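Local structure of uncharacterized protein Q99UF4 (Staphylococcus aureus, 3B2N) at residues V20-L25 against R108-L113; A102-E107 against V114-K119. The protein probably serves as a DNA-binding response regulator of the LuxR family, its receiver domain relaying a phosphorylation signal to the control of transcription. One frame throughout, in Å; residues are numbered along the deposited sequence.

In the fold
Both contacts hold the last helix of a receiver domain, 110-121, in place: one against helix 13-26, the other against edge strand 102-105 of the five-stranded parallel sheet. Helix 13-26 follows the first strand and supplies residues 20-25. The chain then runs through 82 residues, building the other strands and helices, before 108-113 returns to meet that helix; contact 1 thus joins the first and last helices on one face of the sheet. Contact 2 is local: strand 102-105 turns and is packed by 114-119 of the helix it leads into. Along the chain the two contacts cross, their segments alternating. They touch where Ile23 CG1 lies 4.2 Å from Val114 CG2, with their centres about 9 Å apart.

Contact 1: residues V20-L25 against R108-L113; sequences VQLIKL and RSIEEL. With NA (sodium ion), chain B.
Ile110, in the first turn of helix 110-121, is the side chain on which this contact turns: both its arms lie on Leu22 of helix 13-26, and CG2 reaches Ile23 as well. Its CD1 methyl meets Leu22 CD1 at 3.7 Å, while CG2 lies against Leu22 CB at 3.8 Å and Ile23 CG1 at 3.9 Å. With CG1 anti to the carbonyl carbon (chi1 -72°), the long arm of Ile110 goes to Leu22 and the short branch settles by both residues. The side chain crosses those of Leu22 and Ile23 at about a right angle. Isoleucine suits this place because its CB carries both a short methyl branch, CG2, and a longer arm, CG1-CD1, so one side chain can touch two residues. Deeper in, Ile23 extends its CD1 to Leu113 CD2, a looser approach of 4.1 Å; Ile23 also rests on Leu6 and Ile8 of strand 4-9, and Leu113 on Ile81 and Val83. No hydrogen bond crosses the interface.

Polar groups instead fix where the second helix starts. Glu112 N donates to Ser109 OG at 3.1 Å, nearly straight at 169°, and Ser109 N returns a bond to Glu112 OE1 at 2.9 Å, which makes the pair a capping box. Beyond the packing, Lys24 O binds a sodium ion at 2.2 Å. The apolar seam between first and last helices, on one face of the sheet, belongs to the CheY-like receiver fold.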
loop_
_atom_site.group_PDB
_atom_site.type_symbol
_atom_site.label_atom_id
_atom_site.label_comp_id
_atom_site.label_asym_id
_atom_site.label_seq_id
_atom_site.Cartn_x
_atom_site.Cartn_y
_atom_site.Cartn_z
ATOM N N VAL A 20 -9.361 5.958 -1.182
ATOM C CA VAL A 20 -10.390 4.957 -1.475
ATOM C C VAL A 20 -11.271 5.504 -2.573
ATOM O O VAL A 20 -11.497 4.811 -3.570
ATOM C CB VAL A 20 -11.247 4.639 -0.252
ATOM C CG1 VAL A 20 -12.591 3.903 -0.653
ATOM C CG2 VAL A 20 -10.460 3.893 0.817
ATOM N N GLN A 21 -11.719 6.760 -2.435
ATOM C CA GLN A 21 -12.613 7.320 -3.469
ATOM C C GLN A 21 -11.925 7.661 -4.775
ATOM O O GLN A 21 -12.470 7.371 -5.866
ATOM C CB GLN A 21 -13.413 8.517 -2.943
ATOM C CG GLN A 21 -14.379 8.069 -1.820
ATOM C CD GLN A 21 -15.067 9.253 -1.169
ATOM O OE1 GLN A 21 -14.572 10.390 -1.212
ATOM N NE2 GLN A 21 -16.235 9.007 -0.612
ATOM N N LEU A 22 -10.752 8.282 -4.678
ATOM C CA LEU A 22 -10.102 8.810 -5.906
ATOM C C LEU A 22 -9.420 7.709 -6.689
ATOM O O LEU A 22 -9.439 7.713 -7.909
ATOM C CB LEU A 22 -9.071 9.889 -5.567
ATOM C CG LEU A 22 -9.718 11.199 -5.121
ATOM C CD1 LEU A 22 -8.662 12.154 -4.623
ATOM C CD2 LEU A 22 -10.470 11.775 -6.306
ATOM N N ILE A 23 -8.793 6.763 -5.998
ATOM C CA ILE A 23 -8.207 5.652 -6.728
ATOM C C ILE A 23 -9.217 4.904 -7.628
ATOM O O ILE A 23 -8.897 4.568 -8.772
ATOM C CB ILE A 23 -7.440 4.677 -5.803
ATOM C CG1 ILE A 23 -6.136 5.325 -5.351
ATOM C CG2 ILE A 23 -7.126 3.362 -6.573
ATOM C CD1 ILE A 23 -5.464 4.531 -4.123
ATOM N N LYS A 24 -10.425 4.657 -7.127
ATOM C CA LYS A 24 -11.466 4.049 -7.924
ATOM C C LYS A 24 -11.892 4.905 -9.131
ATOM O O LYS A 24 -12.256 4.351 -10.167
ATOM C CB LYS A 24 -12.697 3.739 -7.072
ATOM C CG LYS A 24 -12.591 2.411 -6.338
ATOM C CD LYS A 24 -13.866 2.069 -5.579
ATOM C CE LYS A 24 -14.248 3.165 -4.570
ATOM N NZ LYS A 24 -15.221 2.603 -3.581
ATOM N N LEU A 25 -11.874 6.228 -8.991
ATOM C CA LEU A 25 -12.225 7.127 -10.100
ATOM C C LEU A 25 -11.078 7.327 -11.121
ATOM O O LEU A 25 -11.346 7.548 -12.302
ATOM C CB LEU A 25 -12.681 8.479 -9.577
ATOM C CG LEU A 25 -14.009 8.493 -8.806
ATOM C CD1 LEU A 25 -14.226 9.813 -8.145
ATOM C CD2 LEU A 25 -15.149 8.187 -9.681
ATOM N N ARG A 108 3.747 13.183 -4.478
ATOM C CA ARG A 108 3.104 12.768 -5.730
ATOM C C ARG A 108 1.623 12.866 -5.549
ATOM O O ARG A 108 1.135 12.719 -4.423
ATOM C CB ARG A 108 3.450 11.278 -6.025
ATOM C CG ARG A 108 4.958 10.959 -6.073
ATOM C CD ARG A 108 5.584 11.311 -7.439
ATOM N NE ARG A 108 5.801 12.738 -7.545
ATOM C CZ ARG A 108 6.806 13.407 -6.966
ATOM N NH1 ARG A 108 6.882 14.727 -7.145
ATOM N NH2 ARG A 108 7.726 12.779 -6.206
ATOM N N SER A 109 0.894 13.080 -6.642
ATOM C CA SER A 109 -0.569 13.065 -6.606
ATOM C C SER A 109 -1.111 11.641 -6.652
ATOM O O SER A 109 -0.378 10.699 -6.968
ATOM C CB SER A 109 -1.117 13.808 -7.826
ATOM O OG SER A 109 -0.748 13.121 -9.019
ATOM N N ILE A 110 -2.413 11.488 -6.373
ATOM C CA ILE A 110 -3.104 10.203 -6.524
ATOM C C ILE A 110 -3.080 9.722 -8.006
ATOM O O ILE A 110 -2.859 8.530 -8.279
ATOM C CB ILE A 110 -4.536 10.209 -5.836
ATOM C CG1 ILE A 110 -4.337 10.202 -4.306
ATOM C CG2 ILE A 110 -5.418 9.000 -6.339
ATOM C CD1 ILE A 110 -5.595 10.350 -3.441
ATOM N N GLU A 111 -3.196 10.649 -8.934
ATOM C CA GLU A 111 -3.007 10.370 -10.387
ATOM C C GLU A 111 -1.665 9.700 -10.666
ATOM O O GLU A 111 -1.605 8.698 -11.377
ATOM C CB GLU A 111 -3.006 11.661 -11.227
ATOM C CG GLU A 111 -4.306 12.386 -11.326
ATOM C CD GLU A 111 -4.596 13.351 -10.146
ATOM O OE1 GLU A 111 -4.198 13.102 -8.957
ATOM O OE2 GLU A 111 -5.255 14.384 -10.435
ATOM N N GLU A 112 -0.575 10.275 -10.142
ATOM C CA GLU A 112 0.770 9.632 -10.262
ATOM C C GLU A 112 0.825 8.273 -9.539
ATOM O O GLU A 112 1.377 7.288 -10.030
ATOM C CB GLU A 112 1.832 10.601 -9.753
ATOM C CG GLU A 112 1.916 11.857 -10.668
ATOM C CD GLU A 112 2.760 13.005 -10.105
ATOM O OE1 GLU A 112 2.755 13.242 -8.882
ATOM O OE2 GLU A 112 3.434 13.690 -10.907
ATOM N N LEU A 113 0.191 8.209 -8.379
ATOM C CA LEU A 113 0.154 6.941 -7.673
ATOM C C LEU A 113 -0.560 5.871 -8.526
ATOM O O LEU A 113 -0.080 4.744 -8.636
ATOM C CB LEU A 113 -0.482 7.120 -6.278
ATOM C CG LEU A 113 -0.904 5.845 -5.554
ATOM C CD1 LEU A 113 0.322 5.069 -5.235
ATOM C CD2 LEU A 113 -1.725 6.142 -4.297
HETATM NA NA NA B . -12.559 3.667 -12.272
HETATM O O HOH W 1 -11.892 5.452 -13.916
HETATM O O HOH W 2 -13.268 1.499 -10.924
#

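Contact 2: residues A102-E107 against V114-K119; sequences AYVLKE and VETINK
This is an apolar strand-to-helix contact within the last beta-alpha unit of the CheY-like receiver fold, where helix 110-121 lies against strand 102-105 at the edge of the parallel sheet. The pairing is slight, burying 90 Å² in all, and no hydrogen bond joins the two segments. Its strand side is made by alternate residues: the CB atoms of Ala102 and Val104 point toward the helix, whereas that of Tyr103 points away. Tyr103 serves the other face of the sheet, where its ring meets Phe92 edge-to-face. Backbone bonds of Ala102 and Val104 to Ile82 tie the strand to its inner neighbour, 79-84.

Small side chains suit this place. Ala102 and Thr116 have the nearest CA atoms across the contact, 7.4 Å apart, and a lone methyl is all that Ala102 needs to bridge toward the helix. Val104, buried beside it, is broader and presents CG2 with CG1 turned anti to its own backbone N. The side chains of Val104 and Thr116 run antiparallel, flank to flank.

Threonine answers two demands at once. Its OG1 hydrogen-bonds to the carbonyl oxygen of Glu112 one turn earlier, so the hydroxyl is satisfied within the helix and the methyl is given to the strand. The next residue, Ile117, packs on Ile81 of strand 79-84 and on Phe29 of strand 29-35, at the other edge of the sheet. The rotation of Thr116 (chi1 -60°) sets CG2 anti to the backbone N, and this methyl makes the close approaches on the helix side: it lies 3.6 Å from Ala102 CB and 3.9 Å from Val104 CG2.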
loop_
_atom_site.group_PDB
_atom_site.type_symbol
_atom_site.label_atom_id
_atom_site.label_comp_id
_atom_site.label_asym_id
_atom_site.label_seq_id
_atom_site.Cartn_x
_atom_site.Cartn_y
_atom_site.Cartn_z
ATOM N N ALA A 102 6.930 -0.663 -5.296
ATOM C CA ALA A 102 7.165 0.749 -5.532
ATOM C C ALA A 102 7.158 1.522 -4.216
ATOM O O ALA A 102 6.461 1.157 -3.267
ATOM C CB ALA A 102 6.137 1.330 -6.532
ATOM N N TYR A 103 7.942 2.595 -4.155
ATOM C CA TYR A 103 7.987 3.447 -2.981
ATOM C C TYR A 103 7.532 4.831 -3.461
ATOM O O TYR A 103 8.185 5.441 -4.277
ATOM C CB TYR A 103 9.423 3.516 -2.493
ATOM C CG TYR A 103 9.608 4.138 -1.128
ATOM C CD1 TYR A 103 9.513 3.362 0.036
ATOM C CD2 TYR A 103 9.922 5.491 -0.990
ATOM C CE1 TYR A 103 9.730 3.917 1.298
ATOM C CE2 TYR A 103 10.113 6.054 0.265
ATOM C CZ TYR A 103 10.009 5.262 1.385
ATOM O OH TYR A 103 10.223 5.798 2.598
ATOM N N VAL A 104 6.411 5.320 -2.973
ATOM C CA VAL A 104 5.868 6.573 -3.485
ATOM C C VAL A 104 5.763 7.603 -2.363
ATOM O O VAL A 104 5.125 7.350 -1.313
ATOM C CB VAL A 104 4.487 6.316 -4.130
ATOM C CG1 VAL A 104 3.798 7.636 -4.570
ATOM C CG2 VAL A 104 4.664 5.388 -5.327
ATOM N N LEU A 105 6.376 8.763 -2.580
ATOM C CA LEU A 105 6.270 9.861 -1.617
ATOM C C LEU A 105 4.949 10.581 -1.773
ATOM O O LEU A 105 4.466 10.734 -2.889
ATOM C CB LEU A 105 7.374 10.879 -1.891
ATOM C CG LEU A 105 8.614 11.085 -1.039
ATOM C CD1 LEU A 105 9.162 9.825 -0.472
ATOM C CD2 LEU A 105 9.642 11.790 -1.905
ATOM N N LYS A 106 4.407 11.108 -0.670
ATOM C CA LYS A 106 3.158 11.901 -0.748
ATOM C C LYS A 106 3.343 13.284 -1.357
ATOM O O LYS A 106 2.393 14.060 -1.381
ATOM C CB LYS A 106 2.455 11.955 0.621
ATOM C CG LYS A 106 2.090 10.511 1.045
ATOM C CD LYS A 106 1.353 10.470 2.362
ATOM C CE LYS A 106 0.994 9.052 2.775
ATOM N NZ LYS A 106 0.529 9.109 4.215
ATOM N N GLU A 107 4.568 13.576 -1.852
ATOM C CA GLU A 107 4.790 14.650 -2.837
ATOM C C GLU A 107 4.105 14.437 -4.195
ATOM O O GLU A 107 3.917 15.387 -4.969
ATOM C CB GLU A 107 6.294 14.840 -3.088
ATOM C CG GLU A 107 6.920 15.807 -2.095
ATOM C CD GLU A 107 8.440 15.872 -2.204
ATOM O OE1 GLU A 107 9.044 16.576 -1.370
ATOM O OE2 GLU A 107 9.024 15.233 -3.119
ATOM N N VAL A 114 -1.688 6.230 -9.144
ATOM C CA VAL A 114 -2.405 5.318 -10.048
ATOM C C VAL A 114 -1.519 4.886 -11.233
ATOM O O VAL A 114 -1.440 3.711 -11.530
ATOM C CB VAL A 114 -3.796 5.895 -10.521
ATOM C CG1 VAL A 114 -4.323 5.171 -11.780
ATOM C CG2 VAL A 114 -4.838 5.887 -9.337
ATOM N N GLU A 115 -0.830 5.818 -11.871
ATOM C CA GLU A 115 0.127 5.436 -12.927
ATOM C C GLU A 115 1.131 4.420 -12.394
ATOM O O GLU A 115 1.432 3.419 -13.070
ATOM C CB GLU A 115 0.935 6.642 -13.398
ATOM C CG GLU A 115 0.199 7.754 -14.073
ATOM C CD GLU A 115 1.184 8.781 -14.633
ATOM O OE1 GLU A 115 0.898 10.012 -14.561
ATOM O OE2 GLU A 115 2.259 8.333 -15.119
ATOM N N THR A 116 1.644 4.669 -11.177
ATOM C CA THR A 116 2.606 3.765 -10.575
ATOM C C THR A 116 2.051 2.359 -10.322
ATOM O O THR A 116 2.697 1.366 -10.644
ATOM C CB THR A 116 3.204 4.361 -9.287
ATOM O OG1 THR A 116 3.866 5.603 -9.621
ATOM C CG2 THR A 116 4.172 3.387 -8.689
ATOM N N ILE A 117 0.843 2.275 -9.791
ATOM C CA ILE A 117 0.194 0.995 -9.597
ATOM C C ILE A 117 0.038 0.276 -10.950
ATOM O O ILE A 117 0.347 -0.933 -11.075
ATOM C CB ILE A 117 -1.181 1.200 -8.977
ATOM C CG1 ILE A 117 -1.072 1.826 -7.571
ATOM C CG2 ILE A 117 -1.968 -0.066 -8.975
ATOM C CD1 ILE A 117 -2.405 2.390 -7.080
ATOM N N ASN A 118 -0.433 1.008 -11.961
ATOM C CA ASN A 118 -0.561 0.416 -13.284
ATOM C C ASN A 118 0.785 -0.122 -13.821
ATOM O O ASN A 118 0.815 -1.224 -14.339
ATOM C CB ASN A 118 -1.192 1.392 -14.288
ATOM C CG ASN A 118 -2.669 1.606 -14.034
ATOM O OD1 ASN A 118 -3.368 0.718 -13.547
ATOM N ND2 ASN A 118 -3.152 2.786 -14.367
ATOM N N LYS A 119 1.870 0.646 -13.700
ATOM C CA LYS A 119 3.192 0.176 -14.163
ATOM C C LYS A 119 3.566 -1.061 -13.382
ATOM O O LYS A 119 3.988 -2.040 -13.956
ATOM C CB LYS A 119 4.323 1.198 -13.983
ATOM C CG LYS A 119 3.997 2.631 -14.316
ATOM C CD LYS A 119 4.311 3.017 -15.737
ATOM C CE LYS A 119 4.528 4.532 -15.817
ATOM N NZ LYS A 119 3.781 5.149 -16.961
#